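Local coordinates for glutathione S-transferase 2 (Onchocerca volvulus, PDB 1TU7), which conjugates glutathione to electrophilic compounds as a homodimeric pi-class transferase and appears to play a central part in the parasite's detoxification system, at residues N77-N80 with E81-T85; M107-E110 with T111-P115. One frame throughout, in Å; residues are numbered along the deposited sequence.

Interaction 1 (N77-N80 with E81-T85)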
# COMPACT_ATOMS: atom_id res chain seq x y z
N ASN A 77 7.93 -7.64 -12.77
CA ASN A 77 8.38 -7.15 -11.45
C ASN A 77 9.81 -6.62 -11.50
O ASN A 77 10.48 -6.61 -10.48
CB ASN A 77 8.31 -8.31 -10.46
CG ASN A 77 8.36 -7.89 -9.01
OD1 ASN A 77 8.87 -8.66 -8.17
ND2 ASN A 77 7.74 -6.80 -8.69
N GLY A 78 10.30 -6.22 -12.66
CA GLY A 78 11.67 -5.75 -12.82
C GLY A 78 12.64 -6.88 -12.99
O GLY A 78 12.34 -8.02 -12.70
N GLU A 79 13.84 -6.52 -13.42
CA GLU A 79 14.87 -7.51 -13.73
C GLU A 79 15.91 -7.67 -12.64
O GLU A 79 16.66 -8.65 -12.65
CB GLU A 79 15.56 -7.17 -15.03
CG GLU A 79 14.70 -7.33 -16.27
CD GLU A 79 15.49 -7.24 -17.56
OE1 GLU A 79 16.70 -6.88 -17.50
OE2 GLU A 79 14.93 -7.55 -18.62
N ASN A 80 15.94 -6.74 -11.70
CA ASN A 80 16.86 -6.81 -10.58
C ASN A 80 16.26 -6.12 -9.37
O ASN A 80 15.21 -5.48 -9.49
CB ASN A 80 18.23 -6.21 -10.98
CG ASN A 80 18.10 -4.84 -11.59
OD1 ASN A 80 18.54 -4.59 -12.75
ND2 ASN A 80 17.53 -3.94 -10.84
N GLU A 81 16.93 -6.22 -8.24
CA GLU A 81 16.37 -5.69 -6.97
C GLU A 81 16.03 -4.22 -7.07
O GLU A 81 14.99 -3.75 -6.55
CB GLU A 81 17.38 -5.84 -5.81
CG GLU A 81 16.91 -5.18 -4.48
CD GLU A 81 15.62 -5.77 -4.00
OE1 GLU A 81 14.91 -5.07 -3.31
OE2 GLU A 81 15.29 -6.95 -4.33
N MET A 82 16.91 -3.44 -7.66
CA MET A 82 16.69 -2.02 -7.74
C MET A 82 15.47 -1.70 -8.57
O MET A 82 14.68 -0.82 -8.22
CB MET A 82 17.95 -1.32 -8.24
CG MET A 82 18.82 -0.95 -7.04
SD MET A 82 20.56 -0.81 -7.37
CE MET A 82 20.50 0.23 -8.77
N GLU A 83 15.27 -2.43 -9.66
CA GLU A 83 14.09 -2.18 -10.48
C GLU A 83 12.82 -2.59 -9.73
O GLU A 83 11.79 -1.92 -9.80
CB GLU A 83 14.18 -2.93 -11.82
CG GLU A 83 15.24 -2.34 -12.74
CD GLU A 83 15.21 -2.92 -14.15
OE1 GLU A 83 15.96 -2.41 -15.05
OE2 GLU A 83 14.47 -3.88 -14.40
N THR A 84 12.87 -3.74 -9.06
CA THR A 84 11.73 -4.22 -8.28
C THR A 84 11.31 -3.18 -7.22
O THR A 84 10.13 -2.92 -7.01
CB THR A 84 12.08 -5.56 -7.64
OG1 THR A 84 12.44 -6.48 -8.67
CG2 THR A 84 10.88 -6.16 -6.88
N THR A 85 12.30 -2.62 -6.54
CA THR A 85 12.05 -1.61 -5.54
C THR A 85 11.49 -0.34 -6.18
O THR A 85 10.55 0.26 -5.67
CB THR A 85 13.35 -1.29 -4.82
OG1 THR A 85 13.82 -2.45 -4.14
CG2 THR A 85 13.17 -0.22 -3.77
O HOH W 1 7.90 -4.64 -7.00
O HOH W 2 17.11 -3.88 -16.98

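Interaction 2 (M107-E110 with T111-P115)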
# COMPACT_ATOMS: atom_id res chain seq x y z
N MET A 107 -16.17 11.95 -0.58
CA MET A 107 -16.45 12.77 0.61
C MET A 107 -16.77 14.21 0.31
O MET A 107 -17.40 14.86 1.14
CB MET A 107 -15.27 12.79 1.60
CG MET A 107 -14.73 11.43 2.03
SD MET A 107 -15.96 10.41 2.80
CE MET A 107 -16.26 11.29 4.31
N ALA A 108 -16.32 14.74 -0.82
CA ALA A 108 -16.39 16.19 -1.04
C ALA A 108 -16.43 16.57 -2.50
O ALA A 108 -15.89 17.58 -2.92
CB ALA A 108 -15.21 16.85 -0.36
N TYR A 109 -17.12 15.79 -3.31
CA TYR A 109 -17.09 16.02 -4.75
C TYR A 109 -17.70 17.35 -5.14
O TYR A 109 -17.20 18.04 -6.03
CB TYR A 109 -17.86 14.92 -5.47
CG TYR A 109 -17.81 15.02 -6.96
CD1 TYR A 109 -16.71 14.56 -7.67
CD2 TYR A 109 -18.87 15.56 -7.68
CE1 TYR A 109 -16.67 14.63 -9.06
CE2 TYR A 109 -18.82 15.65 -9.06
CZ TYR A 109 -17.72 15.18 -9.76
OH TYR A 109 -17.64 15.24 -11.12
N GLU A 110 -18.76 17.73 -4.44
CA GLU A 110 -19.53 18.91 -4.82
C GLU A 110 -18.83 20.21 -4.44
O GLU A 110 -19.11 21.25 -5.01
CB GLU A 110 -20.88 18.89 -4.14
CG GLU A 110 -21.81 17.77 -4.60
CD GLU A 110 -21.41 16.38 -4.17
OE1 GLU A 110 -20.82 16.21 -3.07
OE2 GLU A 110 -21.73 15.44 -4.94
N THR A 111 -17.92 20.17 -3.48
CA THR A 111 -17.25 21.41 -3.09
C THR A 111 -15.75 21.42 -3.27
O THR A 111 -15.15 22.48 -3.21
CB THR A 111 -17.57 21.76 -1.63
OG1 THR A 111 -17.18 20.68 -0.78
CG2 THR A 111 -19.09 21.92 -1.45
N GLU A 112 -15.14 20.26 -3.50
CA GLU A 112 -13.68 20.22 -3.53
C GLU A 112 -13.11 19.70 -4.81
O GLU A 112 -11.90 19.63 -4.94
CB GLU A 112 -13.16 19.43 -2.35
CG GLU A 112 -13.81 19.93 -1.07
CD GLU A 112 -12.98 19.78 0.17
OE1 GLU A 112 -12.07 18.92 0.21
OE2 GLU A 112 -13.28 20.54 1.12
N LYS A 113 -13.96 19.36 -5.76
CA LYS A 113 -13.47 18.96 -7.07
C LYS A 113 -12.63 20.08 -7.69
O LYS A 113 -11.52 19.85 -8.15
CB LYS A 113 -14.64 18.61 -7.97
CG LYS A 113 -14.23 18.21 -9.38
CD LYS A 113 -15.46 18.04 -10.22
CE LYS A 113 -15.15 17.90 -11.67
NZ LYS A 113 -16.42 17.76 -12.43
N ASP A 114 -13.15 21.29 -7.69
CA ASP A 114 -12.46 22.33 -8.42
C ASP A 114 -11.14 22.77 -7.76
O ASP A 114 -10.16 22.92 -8.47
CB ASP A 114 -13.41 23.49 -8.74
CG ASP A 114 -14.38 23.13 -9.87
OD1 ASP A 114 -14.06 22.22 -10.68
OD2 ASP A 114 -15.48 23.70 -10.07
N PRO A 115 -11.11 22.90 -6.43
CA PRO A 115 -9.86 23.12 -5.70
C PRO A 115 -8.87 21.98 -5.88
O PRO A 115 -7.68 22.20 -5.95
CB PRO A 115 -10.31 23.20 -4.23
CG PRO A 115 -11.72 23.60 -4.31
CD PRO A 115 -12.28 22.99 -5.54

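Interaction 1 (N77-N80 with E81-T85)
The backbone N of Glu-79 donates to carboxylate atom OE2 of Glu-83 over 2.9 Å, with 160° at the hydrogen. The bond runs from the residue before the N-cap to the side chain of the third helical residue, and holds the incoming loop against the start of helix 81-107. The donor meets OE2 on its anti side, tilted 30° out of the carboxylate plane. Glu-83 gets there with CG anti to its own carbonyl carbon (chi1 -70°) and the rest of the chain extended, which carries the acid back toward the loop. Asn-80, the N-cap residue, opens the regular pattern of the helix: its O accepts from Thr-84 N at 2.9 Å in a nearly straight bond. The hydroxyl of Thr-84 has a single proton and two carbonyls nearby, OG1 being 2.7 Å from Asn-77 O and 3.1 Å from Asn-80 O.

Water completes the polar layer. One molecule donates to both Glu-79 OE1 and Glu-83 OE1; another donates to Thr-84 O and takes a weak bond from Asn-77 ND2. Beyond these, the methyl CG2 of Thr-84 sits above the plane of the Asn-77 amide, displaced toward its outer end and 3.5 Å from OD1, while Gly-78, at positive phi, brings its CA to 3.7 Å from Glu-83 OE2.

Glu-79 has its stronger partner in Lys-146, Glu-83 has a long, weak ion pair with Arg-135, and Glu-81 forms a salt bridge with Arg-72 of the second subunit, so the helix start also meets the dimer interface. The carboxylates of Glu-79 and Glu-83 lie near each other without touching; the bridging water and Lys-146 would probably ease their repulsion, and the Glu-79 N-H on OE2 probably favours the charged form of Glu-83.

Interaction 2 (M107-E110 with T111-P115)
Tyr-109 and Lys-113, one helical turn apart, run side by side and point the same way, and their ends meet where Lys-113 NZ donates to Tyr-109 OH over 3.1 Å. Both side chains leave the backbone with CG anti to N (chi1 -176° and 179°), and the lysine stays extended along its whole length, so its methylenes follow the tyrosine outward. Lys-113 CD reaches 3.7 Å from Tyr-109 CZ, approaching the ring obliquely, and at the root of the pair Lys-113 CB sits 3.3 Å from Tyr-109 O. The phenol is gripped twice, since OH also bonds to the backbone O of Gln-208, the last residue of the chain; the lysine's charge would probably polarise the hydroxyl and strengthen it as a donor.

Thr-111 takes part mainly through its backbone. Its N makes a long, weak bond of 3.3 Å to Ala-108 O, and the same oxygen accepts a shorter one from Glu-112 N at 2.8 Å; both are bent. Two amides thus converge on one carbonyl where the helix is only beginning. The methyl of Ala-108 packs alongside the aliphatic part of Glu-112, its CB 3.5 Å from CG.

Ala-108 departs from helical geometry between helices 81-107 and 109-132, so the contact forms the turn that joins them. Tyr-109 and Lys-113 both rest on Met-104 near the end of the earlier helix, and Glu-110 forms a salt bridge with Lys-207, which together with the bond to Gln-208 ties the C-terminal tail to the opening turn of helix 109-132.

Overall arrangement
Both contacts lie at the surface, on opposite sides of the chain's centre, with their centres about 38 Å apart. Each shows how a helix is started, and they come in series: interaction 1 opens helix 81-107, and interaction 2 follows directly on its far end, where helix 109-132 begins. The chemistry differs with the setting. At 77-85, where the N-terminal domain passes into the helical one, acidic side chains, a backbone amide and waters dominate, and the second subunit makes contact, including a salt bridge. At 107-115 no other subunit of the dimer takes part; a tyrosine-lysine pair and a shared carbonyl shape the turn, and the chain's own tail provides outside partners.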